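Local atomic coordinates of peptidyl-prolyl cis-trans isomerase (Hirschia baltica, PDB entry 5EX2), a protein that probably catalyses, in the periplasm, the cis-trans isomerisation of peptide bonds that precede proline. Residues V3-E8 with W231-D236; S9-P14 with R227-V232; T63-V68 with F72-G77; G33-E38 with L195-S200. All coordinates share one frame; numbering follows the deposited sequence. Where two conformers were deposited one is given.

Contact 1 (V3-E8 with W231-D236)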
loop_
_atom_site.group_PDB
_atom_site.type_symbol
_atom_site.label_atom_id
_atom_site.label_comp_id
_atom_site.label_asym_id
_atom_site.label_seq_id
_atom_site.Cartn_x
_atom_site.Cartn_y
_atom_site.Cartn_z
ATOM N N VAL A 3 -15.526 1.628 -13.343
ATOM C CA VAL A 3 -16.623 2.494 -12.928
ATOM C C VAL A 3 -16.023 3.768 -12.354
ATOM O O VAL A 3 -15.130 3.717 -11.507
ATOM C CB VAL A 3 -17.539 1.823 -11.884
ATOM C CG1 VAL A 3 -18.673 2.761 -11.486
ATOM C CG2 VAL A 3 -18.100 0.515 -12.427
ATOM N N GLU A 4 -16.510 4.907 -12.832
ATOM C CA GLU A 4 -16.101 6.199 -12.299
ATOM C C GLU A 4 -17.100 6.621 -11.221
ATOM O O GLU A 4 -18.313 6.489 -11.391
ATOM C CB GLU A 4 -15.990 7.240 -13.419
ATOM C CG GLU A 4 -17.315 7.801 -13.927
ATOM C CD GLU A 4 -17.136 9.013 -14.821
ATOM O OE1 GLU A 4 -16.340 9.912 -14.465
ATOM O OE2 GLU A 4 -17.784 9.061 -15.890
ATOM N N TYR A 5 -16.572 7.069 -10.088
ATOM C CA TYR A 5 -17.403 7.507 -8.976
ATOM C C TYR A 5 -17.235 8.997 -8.746
ATOM O O TYR A 5 -16.119 9.490 -8.636
ATOM C CB TYR A 5 -17.032 6.750 -7.709
ATOM C CG TYR A 5 -16.916 5.259 -7.909
ATOM C CD1 TYR A 5 -18.034 4.436 -7.852
ATOM C CD2 TYR A 5 -15.684 4.683 -8.164
ATOM C CE1 TYR A 5 -17.916 3.069 -8.039
ATOM C CE2 TYR A 5 -15.555 3.335 -8.353
ATOM C CZ TYR A 5 -16.666 2.530 -8.288
ATOM O OH TYR A 5 -16.501 1.180 -8.482
ATOM N N THR A 6 -18.352 9.705 -8.664
ATOM C CA THR A 6 -18.318 11.138 -8.410
ATOM C C THR A 6 -18.116 11.419 -6.935
ATOM O O THR A 6 -18.501 10.622 -6.071
ATOM C CB THR A 6 -19.609 11.830 -8.844
ATOM O OG1 THR A 6 -20.699 11.365 -8.038
ATOM C CG2 THR A 6 -19.902 11.569 -10.310
ATOM N N LYS A 7 -17.551 12.583 -6.650
ATOM C CA LYS A 7 -17.326 13.008 -5.281
ATOM C C LYS A 7 -18.657 13.087 -4.536
ATOM O O LYS A 7 -18.758 12.668 -3.384
ATOM C CB LYS A 7 -16.617 14.363 -5.256
ATOM C CG LYS A 7 -16.087 14.741 -3.887
ATOM C CD LYS A 7 -15.222 16.006 -3.962
ATOM C CE LYS A 7 -14.557 16.320 -2.632
ATOM N NZ LYS A 7 -13.874 17.640 -2.653
ATOM N N GLU A 8 -19.690 13.579 -5.211
ATOM C CA GLU A 8 -20.994 13.700 -4.596
ATOM C C GLU A 8 -21.518 12.329 -4.156
ATOM O O GLU A 8 -22.009 12.170 -3.038
ATOM C CB GLU A 8 -21.961 14.367 -5.574
ATOM C CG GLU A 8 -23.335 14.647 -5.008
ATOM C CD GLU A 8 -24.163 15.567 -5.899
ATOM O OE1 GLU A 8 -23.673 15.960 -6.981
ATOM O OE2 GLU A 8 -25.304 15.903 -5.518
ATOM N N TRP A 231 -11.029 8.509 -0.891
ATOM C CA TRP A 231 -11.964 7.546 -0.331
ATOM C C TRP A 231 -11.632 6.190 -0.897
ATOM O O TRP A 231 -11.181 6.074 -2.038
ATOM C CB TRP A 231 -13.425 7.903 -0.651
ATOM C CG TRP A 231 -14.062 8.965 0.212
ATOM C CD1 TRP A 231 -14.839 8.776 1.337
ATOM C CD2 TRP A 231 -14.033 10.372 -0.015
ATOM N NE1 TRP A 231 -15.272 9.987 1.821
ATOM C CE2 TRP A 231 -14.785 10.983 1.013
ATOM C CE3 TRP A 231 -13.429 11.175 -0.977
ATOM C CZ2 TRP A 231 -14.951 12.359 1.097
ATOM C CZ3 TRP A 231 -13.592 12.538 -0.895
ATOM C CH2 TRP A 231 -14.345 13.123 0.138
ATOM N N VAL A 232 -11.869 5.170 -0.088
ATOM C CA VAL A 232 -11.651 3.777 -0.463
ATOM C C VAL A 232 -12.946 3.051 -0.208
ATOM O O VAL A 232 -13.560 3.221 0.843
ATOM C CB VAL A 232 -10.496 3.144 0.335
ATOM C CG1 VAL A 232 -10.336 1.669 0.005
ATOM C CG2 VAL A 232 -9.222 3.895 0.086
ATOM N N MET A 233 -13.385 2.271 -1.175
ATOM C CA MET A 233 -14.616 1.508 -1.018
ATOM C C MET A 233 -14.506 0.583 0.197
ATOM O O MET A 233 -13.465 0.013 0.485
ATOM C CB MET A 233 -14.916 0.715 -2.291
ATOM C CG MET A 233 -16.233 -0.097 -2.242
ATOM S SD MET A 233 -16.649 -0.824 -3.812
ATOM C CE MET A 233 -17.197 0.603 -4.745
ATOM N N ARG A 234 -15.598 0.487 0.944
ATOM C CA ARG A 234 -15.675 -0.371 2.115
ATOM C C ARG A 234 -15.892 -1.816 1.682
ATOM O O ARG A 234 -16.858 -2.126 0.989
ATOM C CB ARG A 234 -16.803 0.085 3.045
ATOM C CG ARG A 234 -16.474 1.368 3.787
ATOM C CD ARG A 234 -17.481 1.729 4.871
ATOM N NE ARG A 234 -17.131 2.992 5.528
ATOM C CZ ARG A 234 -16.183 3.139 6.457
ATOM N NH1 ARG A 234 -15.453 2.107 6.861
ATOM N NH2 ARG A 234 -15.957 4.335 6.985
ATOM N N ASN A 235 -14.962 -2.689 2.054
ATOM C CA ASN A 235 -15.013 -4.057 1.596
ATOM C C ASN A 235 -16.210 -4.779 2.169
ATOM O O ASN A 235 -16.696 -5.704 1.546
ATOM C CB ASN A 235 -13.723 -4.784 1.965
ATOM C CG ASN A 235 -12.479 -4.106 1.374
ATOM O OD1 ASN A 235 -11.640 -3.603 2.111
ATOM N ND2 ASN A 235 -12.344 -4.136 0.058
ATOM N N ASP A 236 -16.699 -4.318 3.321
ATOM C CA ASP A 236 -17.812 -4.969 4.001
ATOM C C ASP A 236 -19.160 -4.358 3.613
ATOM O O ASP A 236 -20.193 -4.660 4.235
ATOM C CB ASP A 236 -17.622 -4.920 5.527
ATOM C CG ASP A 236 -17.505 -3.502 6.086
ATOM O OD1 ASP A 236 -17.325 -2.528 5.328
ATOM O OD2 ASP A 236 -17.589 -3.363 7.325
#
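Y5 meets M233 through the outer end of its ring. Its hydroxyl oxygen OH lies 3.8 Å from M233 CE, and ring atom CZ is 4.1 Å from the same methyl. The methionine leaves the strand extended, with CG anti to the backbone N (chi1 -178°), and bends only at chi3 (-74°). That bend turns the terminal methyl to the phenol, and the two side chains cross at about a right angle. W17 makes an edge-to-face contact with the Y5 ring, and M239 of helix 238-247 touches both Y5 and M233, so the pair sits in a small apolar cluster. T6 comes next, at the N-cap of helix 7-11; its OG1 caps the backbone N of S9, just beyond this segment. K7 then runs fully extended, all four torsions near 180°. Its CE passes W231 CH2 at 4.2 Å, oblique to the indole, while NZ goes on to a long, weak ion pair with E229. No hydrogen bond joins the two segments, and the surface buried between them is small, 124 Å². W231 and M233 alternate with V232 along strand 229-233 and point to the side where the N-terminal segment lies. This strand is the middle one of a three-stranded antiparallel sheet, 17-19, 229-233 and 261-264, distinct from the cyclophilin barrel, and the N-terminal segment with its short helix packs across one face of it.

Contact 2 (S9-P14 with R227-V232)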
loop_
_atom_site.group_PDB
_atom_site.type_symbol
_atom_site.label_atom_id
_atom_site.label_comp_id
_atom_site.label_asym_id
_atom_site.label_seq_id
_atom_site.Cartn_x
_atom_site.Cartn_y
_atom_site.Cartn_z
ATOM N N SER A 9 -21.398 11.335 -5.032
ATOM C CA SER A 9 -21.929 10.003 -4.742
ATOM C C SER A 9 -21.150 9.302 -3.626
ATOM O O SER A 9 -21.710 8.512 -2.865
ATOM C CB SER A 9 -21.917 9.144 -6.004
ATOM O OG SER A 9 -20.604 8.727 -6.324
ATOM N N VAL A 10 -19.852 9.573 -3.547
ATOM C CA VAL A 10 -19.000 8.997 -2.525
ATOM C C VAL A 10 -19.258 9.658 -1.165
ATOM O O VAL A 10 -19.388 8.969 -0.158
ATOM C CB VAL A 10 -17.537 9.143 -2.938
ATOM C CG1 VAL A 10 -16.605 8.896 -1.773
ATOM C CG2 VAL A 10 -17.240 8.213 -4.111
ATOM N N GLN A 11 -19.360 10.983 -1.128
ATOM C CA GLN A 11 -19.609 11.681 0.134
ATOM C C GLN A 11 -20.972 11.393 0.740
ATOM O O GLN A 11 -21.137 11.419 1.962
ATOM C CB GLN A 11 -19.469 13.185 -0.067
ATOM C CG GLN A 11 -18.047 13.602 -0.271
ATOM C CD GLN A 11 -17.889 15.104 -0.391
ATOM O OE1 GLN A 11 -18.788 15.799 -0.863
ATOM N NE2 GLN A 11 -16.741 15.613 0.039
ATOM N N ALA A 12 -21.952 11.122 -0.106
ATOM C CA ALA A 12 -23.297 10.865 0.366
ATOM C C ALA A 12 -23.461 9.459 0.921
ATOM O O ALA A 12 -24.513 9.138 1.456
ATOM C CB ALA A 12 -24.289 11.087 -0.755
ATOM N N ASP A 13 -22.432 8.627 0.794
ATOM C CA ASP A 13 -22.587 7.187 1.005
ATOM C C ASP A 13 -21.494 6.565 1.863
ATOM O O ASP A 13 -20.696 5.760 1.394
ATOM C CB ASP A 13 -22.652 6.495 -0.354
ATOM C CG ASP A 13 -23.118 5.054 -0.265
ATOM O OD1 ASP A 13 -23.573 4.613 0.814
ATOM O OD2 ASP A 13 -23.079 4.364 -1.300
ATOM N N PRO A 14 -21.462 6.928 3.144
ATOM C CA PRO A 14 -20.439 6.406 4.050
ATOM C C PRO A 14 -20.562 4.902 4.279
ATOM O O PRO A 14 -19.613 4.289 4.735
ATOM C CB PRO A 14 -20.688 7.188 5.344
ATOM C CG PRO A 14 -22.095 7.669 5.247
ATOM C CD PRO A 14 -22.350 7.902 3.803
ATOM N N ARG A 227 -5.727 20.152 0.541
ATOM C CA ARG A 227 -5.625 18.706 0.700
ATOM C C ARG A 227 -6.463 17.966 -0.328
ATOM O O ARG A 227 -7.661 18.201 -0.422
ATOM C CB ARG A 227 -6.079 18.285 2.101
ATOM C CG ARG A 227 -5.206 18.812 3.203
ATOM C CD ARG A 227 -5.687 18.389 4.573
ATOM N NE ARG A 227 -4.883 19.013 5.615
ATOM C CZ ARG A 227 -5.313 19.333 6.832
ATOM N NH1 ARG A 227 -6.563 19.074 7.201
ATOM N NH2 ARG A 227 -4.479 19.910 7.687
ATOM N N PRO A 228 -5.853 17.041 -1.092
ATOM C CA PRO A 228 -6.697 16.104 -1.833
ATOM C C PRO A 228 -7.509 15.287 -0.855
ATOM O O PRO A 228 -7.074 15.095 0.278
ATOM C CB PRO A 228 -5.703 15.226 -2.613
ATOM C CG PRO A 228 -4.360 15.560 -2.097
ATOM C CD PRO A 228 -4.418 16.850 -1.367
ATOM N N GLU A 229 -8.672 14.830 -1.287
ATOM C CA GLU A 229 -9.547 14.029 -0.443
ATOM C C GLU A 229 -9.701 12.665 -1.097
ATOM O O GLU A 229 -10.112 12.564 -2.251
ATOM C CB GLU A 229 -10.900 14.722 -0.244
ATOM C CG GLU A 229 -10.784 16.077 0.480
ATOM C CD GLU A 229 -12.080 16.891 0.553
ATOM O OE1 GLU A 229 -13.185 16.336 0.392
ATOM O OE2 GLU A 229 -11.971 18.108 0.797
ATOM N N ALA A 230 -9.360 11.619 -0.348
ATOM C CA ALA A 230 -9.396 10.258 -0.870
ATOM C C ALA A 230 -10.415 9.401 -0.138
ATOM O O ALA A 230 -10.640 9.561 1.064
ATOM C CB ALA A 230 -8.011 9.624 -0.782
ATOM N N TRP A 231 -11.029 8.509 -0.891
ATOM C CA TRP A 231 -11.964 7.546 -0.331
ATOM C C TRP A 231 -11.632 6.190 -0.897
ATOM O O TRP A 231 -11.181 6.074 -2.038
ATOM C CB TRP A 231 -13.425 7.903 -0.651
ATOM C CG TRP A 231 -14.062 8.965 0.212
ATOM C CD1 TRP A 231 -14.839 8.776 1.337
ATOM C CD2 TRP A 231 -14.033 10.372 -0.015
ATOM N NE1 TRP A 231 -15.272 9.987 1.821
ATOM C CE2 TRP A 231 -14.785 10.983 1.013
ATOM C CE3 TRP A 231 -13.429 11.175 -0.977
ATOM C CZ2 TRP A 231 -14.951 12.359 1.097
ATOM C CZ3 TRP A 231 -13.592 12.538 -0.895
ATOM C CH2 TRP A 231 -14.345 13.123 0.138
ATOM N N VAL A 232 -11.869 5.170 -0.088
ATOM C CA VAL A 232 -11.651 3.777 -0.463
ATOM C C VAL A 232 -12.946 3.051 -0.208
ATOM O O VAL A 232 -13.560 3.221 0.843
ATOM C CB VAL A 232 -10.496 3.144 0.335
ATOM C CG1 VAL A 232 -10.336 1.669 0.005
ATOM C CG2 VAL A 232 -9.222 3.895 0.086
HETATM O O HOH W 1 -15.515 17.992 0.459
#
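Q11 NE2 and E229 OE1, 3.6 Å apart, are joined through one water rather than directly. The water accepts from Q11 NE2 at 2.7 Å and donates to E229 OE1 at 2.9 Å. On its way to this bridge the extended Q11 chain skirts the benzene end of W231: Q11 CG is 3.6 Å from W231 CZ2, and the amide plane stands steeply to the indole, 78° apart. V10 makes the closer apolar contact. With chi1 at 165°, its CG1 is directed over one face of the indole, 3.5 Å from the centroid of the five-membered ring and 21° off the normal, a CH-pi contact. Packing here is tight, with V10 CG1 only 3.2 Å from W231 CG. Replacing W231 by an alanine would probably leave the V10 methyl without the aromatic face it rests on and open a gap between helix 7-11 and strand 229-233. W17 of the adjoining strand touches V10 and W231 as well. The helix is thus held to the sheet by apolar packing of V10 and the Q11 chain on W231, while the polar link between Q11 and E229 depends on solvent.

Contact 3 (T63-V68 with F72-G77)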
loop_
_atom_site.group_PDB
_atom_site.type_symbol
_atom_site.label_atom_id
_atom_site.label_comp_id
_atom_site.label_asym_id
_atom_site.label_seq_id
_atom_site.Cartn_x
_atom_site.Cartn_y
_atom_site.Cartn_z
ATOM N N THR A 63 15.014 11.765 -5.544
ATOM C CA THR A 63 15.559 10.413 -5.580
ATOM C C THR A 63 15.084 9.677 -6.831
ATOM O O THR A 63 13.969 9.857 -7.311
ATOM C CB THR A 63 15.189 9.602 -4.330
ATOM O OG1 THR A 63 13.775 9.599 -4.144
ATOM C CG2 THR A 63 15.875 10.166 -3.080
ATOM N N LYS A 64 15.955 8.829 -7.354
ATOM C CA LYS A 64 15.690 8.164 -8.615
ATOM C C LYS A 64 14.855 6.911 -8.405
ATOM O O LYS A 64 14.845 6.339 -7.318
ATOM C CB LYS A 64 16.988 7.766 -9.299
ATOM C CG LYS A 64 17.954 8.904 -9.523
ATOM C CD LYS A 64 17.405 9.958 -10.446
ATOM C CE LYS A 64 18.474 11.002 -10.770
ATOM N NZ LYS A 64 19.668 10.404 -11.433
ATOM N N PHE A 65 14.189 6.462 -9.454
ATOM C CA PHE A 65 13.702 5.089 -9.502
ATOM C C PHE A 65 14.792 4.297 -10.184
ATOM O O PHE A 65 14.802 4.111 -11.405
ATOM C CB PHE A 65 12.366 5.002 -10.221
ATOM C CG PHE A 65 11.261 5.542 -9.407
ATOM C CD1 PHE A 65 10.693 4.767 -8.416
ATOM C CD2 PHE A 65 10.812 6.831 -9.582
ATOM C CE1 PHE A 65 9.683 5.268 -7.621
ATOM C CE2 PHE A 65 9.803 7.336 -8.788
ATOM C CZ PHE A 65 9.239 6.551 -7.810
ATOM N N HIS A 66 15.747 3.860 -9.374
ATOM C CA HIS A 66 17.011 3.343 -9.884
ATOM C C HIS A 66 17.001 1.850 -10.194
ATOM O O HIS A 66 17.941 1.352 -10.799
ATOM C CB HIS A 66 18.128 3.636 -8.886
ATOM C CG HIS A 66 17.988 2.879 -7.607
ATOM N ND1 HIS A 66 17.204 3.310 -6.559
ATOM C CD2 HIS A 66 18.492 1.679 -7.232
ATOM C CE1 HIS A 66 17.246 2.417 -5.584
ATOM N NE2 HIS A 66 18.019 1.419 -5.967
ATOM N N ARG A 67 15.971 1.132 -9.767
ATOM C CA ARG A 67 15.877 -0.297 -10.053
ATOM C C ARG A 67 14.434 -0.635 -10.364
ATOM O O ARG A 67 13.598 -0.685 -9.466
ATOM C CB ARG A 67 16.389 -1.124 -8.867
ATOM C CG ARG A 67 16.262 -2.639 -9.021
ATOM C CD ARG A 67 16.523 -3.325 -7.683
ATOM N NE ARG A 67 16.203 -4.756 -7.680
ATOM C CZ ARG A 67 15.382 -5.358 -6.820
ATOM N NH1 ARG A 67 14.767 -4.676 -5.865
ATOM N NH2 ARG A 67 15.171 -6.668 -6.914
ATOM N N VAL A 68 14.158 -0.845 -11.642
ATOM C CA VAL A 68 12.798 -1.044 -12.118
ATOM C C VAL A 68 12.780 -2.274 -12.994
ATOM O O VAL A 68 13.528 -2.360 -13.977
ATOM C CB VAL A 68 12.302 0.182 -12.905
ATOM C CG1 VAL A 68 10.891 -0.023 -13.403
ATOM C CG2 VAL A 68 12.382 1.428 -12.049
ATOM N N PHE A 72 7.378 -6.736 -12.101
ATOM C CA PHE A 72 7.803 -6.917 -10.720
ATOM C C PHE A 72 7.559 -5.639 -9.926
ATOM O O PHE A 72 6.497 -5.482 -9.336
ATOM C CB PHE A 72 9.278 -7.372 -10.720
ATOM C CG PHE A 72 9.855 -7.657 -9.366
ATOM C CD1 PHE A 72 9.049 -7.967 -8.277
ATOM C CD2 PHE A 72 11.218 -7.634 -9.194
ATOM C CE1 PHE A 72 9.616 -8.235 -7.041
ATOM C CE2 PHE A 72 11.785 -7.881 -7.976
ATOM C CZ PHE A 72 10.986 -8.191 -6.889
ATOM N N MET A 73 8.507 -4.716 -9.931
ATOM C CA MET A 73 8.357 -3.521 -9.125
ATOM C C MET A 73 9.283 -2.410 -9.588
ATOM O O MET A 73 10.176 -2.622 -10.405
ATOM C CB MET A 73 8.616 -3.850 -7.649
ATOM C CG MET A 73 9.974 -4.495 -7.373
ATOM S SD MET A 73 11.272 -3.234 -7.241
ATOM C CE MET A 73 12.576 -3.942 -8.246
ATOM N N ALA A 74 9.009 -1.225 -9.051
ATOM C CA ALA A 74 9.856 -0.059 -9.220
ATOM C C ALA A 74 10.395 0.367 -7.867
ATOM O O ALA A 74 9.636 0.703 -6.954
ATOM C CB ALA A 74 9.072 1.069 -9.858
ATOM N N GLN A 75 11.718 0.360 -7.745
ATOM C CA GLN A 75 12.385 0.689 -6.492
ATOM C C GLN A 75 13.014 2.077 -6.552
ATOM O O GLN A 75 13.680 2.420 -7.535
ATOM C CB GLN A 75 13.445 -0.365 -6.167
ATOM C CG GLN A 75 14.177 -0.118 -4.883
ATOM C CD GLN A 75 15.072 -1.285 -4.509
ATOM O OE1 GLN A 75 14.820 -2.416 -4.912
ATOM N NE2 GLN A 75 16.140 -1.013 -3.777
ATOM N N GLY A 76 12.779 2.863 -5.506
ATOM C CA GLY A 76 13.322 4.207 -5.393
ATOM C C GLY A 76 13.740 4.496 -3.971
ATOM O O GLY A 76 13.896 3.584 -3.155
ATOM N N GLY A 77 13.932 5.770 -3.676
ATOM C CA GLY A 77 14.170 6.192 -2.319
ATOM C C GLY A 77 15.578 6.043 -1.772
ATOM O O GLY A 77 15.763 6.107 -0.559
HETATM O O HOH W 2 12.664 7.533 -5.491
#
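A classic beta bulge sets two residues, H66 and R67, opposite the single residue Q75. The two strands form the beta hairpin 63-69/73-76 of the barrel, and their FHRV...FMAQGG sequence is the cyclophilin signature; in relatives the corresponding arginine, phenylalanine, methionine and glutamine line the substrate pocket, so they probably do so here. R67 and Q75 are a hydrogen-bonded antiparallel pair, with Q75 N giving a sound bond to R67 O at 2.8 Å and R67 N a weak one to Q75 O at 3.4 Å. Both residues send CG anti to the backbone N (chi1 177° and -179°), laying their chains over one face. V68 and A74 follow as a non-hydrogen-bonded pair, V68 CG2 against A74 CB at 4.0 Å on the other face of the sheet. R67 was deposited in two conformers, so its tip is less certain. In one of them M73 CE lies over a guanidinium face, Q75 OE1 is near its plane at the edge, and NH2 meets the edge of the F72 ring. Q75 NE2 bonds to Q170. G76 has no room for a CB between F65 CD1 and K64 O. Beyond it the strands part, and a water fills in: it accepts from G77 N at 2.8 Å and donates to K64 O at 3.1 Å and to T63 OG1 at 2.7 Å, a hydroxyl also bonded to Y60 O.

Contact 4 (G33-E38 with L195-S200)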
loop_
_atom_site.group_PDB
_atom_site.type_symbol
_atom_site.label_atom_id
_atom_site.label_comp_id
_atom_site.label_asym_id
_atom_site.label_seq_id
_atom_site.Cartn_x
_atom_site.Cartn_y
_atom_site.Cartn_z
ATOM N N GLY A 33 4.061 11.000 -13.444
ATOM C CA GLY A 33 2.770 11.353 -12.877
ATOM C C GLY A 33 2.710 11.102 -11.380
ATOM O O GLY A 33 3.706 10.765 -10.714
ATOM N N VAL A 34 1.512 11.279 -10.833
ATOM C CA VAL A 34 1.314 11.255 -9.394
ATOM C C VAL A 34 0.859 9.880 -8.907
ATOM O O VAL A 34 0.124 9.169 -9.582
ATOM C CB VAL A 34 0.295 12.336 -8.968
ATOM C CG1 VAL A 34 -1.120 12.018 -9.457
ATOM C CG2 VAL A 34 0.328 12.532 -7.461
ATOM N N VAL A 35 1.352 9.526 -7.725
ATOM C CA VAL A 35 1.005 8.308 -7.035
ATOM C C VAL A 35 0.518 8.721 -5.645
ATOM O O VAL A 35 1.234 9.393 -4.905
ATOM C CB VAL A 35 2.207 7.338 -6.928
ATOM C CG1 VAL A 35 1.801 6.060 -6.231
ATOM C CG2 VAL A 35 2.795 7.034 -8.315
ATOM N N TYR A 36 -0.714 8.353 -5.317
ATOM C CA TYR A 36 -1.264 8.589 -3.993
ATOM C C TYR A 36 -1.197 7.288 -3.216
ATOM O O TYR A 36 -1.785 6.297 -3.637
ATOM C CB TYR A 36 -2.713 9.089 -4.076
ATOM C CG TYR A 36 -2.864 10.445 -4.733
ATOM C CD1 TYR A 36 -2.611 11.601 -4.034
ATOM C CD2 TYR A 36 -3.284 10.552 -6.049
ATOM C CE1 TYR A 36 -2.758 12.836 -4.636
ATOM C CE2 TYR A 36 -3.440 11.775 -6.653
ATOM C CZ TYR A 36 -3.168 12.902 -5.943
ATOM O OH TYR A 36 -3.336 14.120 -6.565
ATOM N N ILE A 37 -0.495 7.302 -2.089
ATOM C CA ILE A 37 -0.295 6.096 -1.298
ATOM C C ILE A 37 -1.023 6.230 0.034
ATOM O O ILE A 37 -0.853 7.232 0.740
ATOM C CB ILE A 37 1.199 5.850 -1.042
ATOM C CG1 ILE A 37 1.905 5.591 -2.368
ATOM C CG2 ILE A 37 1.399 4.667 -0.085
ATOM C CD1 ILE A 37 3.413 5.639 -2.285
ATOM N N GLU A 38 -1.833 5.235 0.379
ATOM C CA GLU A 38 -2.387 5.150 1.723
ATOM C C GLU A 38 -1.479 4.280 2.583
ATOM O O GLU A 38 -1.183 3.137 2.249
ATOM C CB GLU A 38 -3.826 4.597 1.756
ATOM C CG GLU A 38 -4.412 4.748 3.156
ATOM C CD GLU A 38 -5.813 4.201 3.342
ATOM O OE1 GLU A 38 -6.367 3.572 2.422
ATOM O OE2 GLU A 38 -6.349 4.414 4.450
ATOM N N LEU A 195 -1.047 3.263 -9.743
ATOM C CA LEU A 195 -0.471 1.995 -10.157
ATOM C C LEU A 195 -0.049 2.058 -11.619
ATOM O O LEU A 195 1.011 1.536 -11.983
ATOM C CB LEU A 195 -1.451 0.849 -9.944
ATOM C CG LEU A 195 -1.012 -0.528 -10.474
ATOM C CD1 LEU A 195 0.327 -0.948 -9.933
ATOM C CD2 LEU A 195 -2.049 -1.594 -10.147
ATOM N N ASP A 196 -0.860 2.692 -12.460
ATOM C CA ASP A 196 -0.525 2.815 -13.873
ATOM C C ASP A 196 0.746 3.658 -14.047
ATOM O O ASP A 196 1.595 3.357 -14.889
ATOM C CB ASP A 196 -1.696 3.417 -14.666
ATOM C CG ASP A 196 -2.153 4.782 -14.145
ATOM O OD1 ASP A 196 -1.813 5.177 -13.007
ATOM O OD2 ASP A 196 -2.884 5.467 -14.898
ATOM N N VAL A 197 0.890 4.686 -13.225
ATOM C CA VAL A 197 2.102 5.507 -13.222
ATOM C C VAL A 197 3.308 4.642 -12.844
ATOM O O VAL A 197 4.351 4.679 -13.523
ATOM C CB VAL A 197 1.968 6.699 -12.257
ATOM C CG1 VAL A 197 3.298 7.394 -12.042
ATOM C CG2 VAL A 197 0.946 7.687 -12.788
ATOM N N ALA A 198 3.184 3.846 -11.782
ATOM C CA ALA A 198 4.268 2.971 -11.338
ATOM C C ALA A 198 4.672 2.013 -12.447
ATOM O O ALA A 198 5.856 1.707 -12.626
ATOM C CB ALA A 198 3.847 2.198 -10.086
ATOM N N LYS A 199 3.680 1.481 -13.160
ATOM C CA LYS A 199 3.931 0.554 -14.258
ATOM C C LYS A 199 4.562 1.222 -15.468
ATOM O O LYS A 199 5.002 0.543 -16.381
ATOM C CB LYS A 199 2.637 -0.143 -14.684
ATOM C CG LYS A 199 2.097 -1.143 -13.706
ATOM C CD LYS A 199 0.827 -1.743 -14.316
ATOM C CE LYS A 199 0.210 -2.860 -13.533
ATOM N NZ LYS A 199 -1.076 -3.257 -14.196
ATOM N N SER A 200 4.607 2.548 -15.488
ATOM C CA SER A 200 5.183 3.271 -16.619
ATOM C C SER A 200 6.598 3.764 -16.318
ATOM O O SER A 200 7.255 4.311 -17.204
ATOM C CB SER A 200 4.293 4.457 -17.020
ATOM O OG SER A 200 4.374 5.525 -16.092
#
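Strand 33-39 begins against the short helix 195-198, and the backbones come closest at G33 and V197, with CA atoms 5.9 Å apart. G33 has phi 123° and psi -173°, angles that would jam a CB against the preceding carbonyl oxygen; a CB would also press on V197 CG2, so glycine suits the site twice over. V197 carries nearly the whole contact and spreads its two methyls over the strand. With CG1 anti to the backbone N (chi1 169°), that methyl lies 3.6 Å from G33 O and 3.8 Å from V35 CG2. The other branch, CG2, rests 3.6 Å from V34 O. V35 presents its CG2 from the strand, and the two valine side chains cross at an oblique angle. Strand 33-39 belongs to the closed eight-stranded antiparallel barrel of the cyclophilin fold, between strands 25-30 and 187-191. The helix follows strand 187-191 in the chain and packs on the barrel here; A198 also touches M191 and V197 touches T30. An alanine in place of V197 would probably open a gap over V35 and leave the helix with little grip on the strand. Neighbours in its own segment hold the V197 backbone. D196 OD1 accepts a weak bond from V197 N, and V197 O takes two donors, S200 N at 2.9 Å and S200 OG at 2.7 Å.

How the contacts relate
Along the chain contact 3 is a local hairpin, contact 4 spans it, and contacts 1 and 2, which both end on strand 229-233, span both and bring the N-terminus back to that strand. Contacts 1 and 2 have centres 7 Å apart and share W231, V232, helix 7-11 and the same strand; R234 NE probably bonds to P14 O between them. Contacts 3 and 4 both involve strands of the barrel, with centres 12 Å apart, and A74 touches A198 O. V232 packs on E38, linking the small sheet to the barrel. Contact 3 lies about 30 Å from contacts 1 and 2, centre to centre, across the chain's centre, so the N-terminal packing is remote from the conserved hairpin.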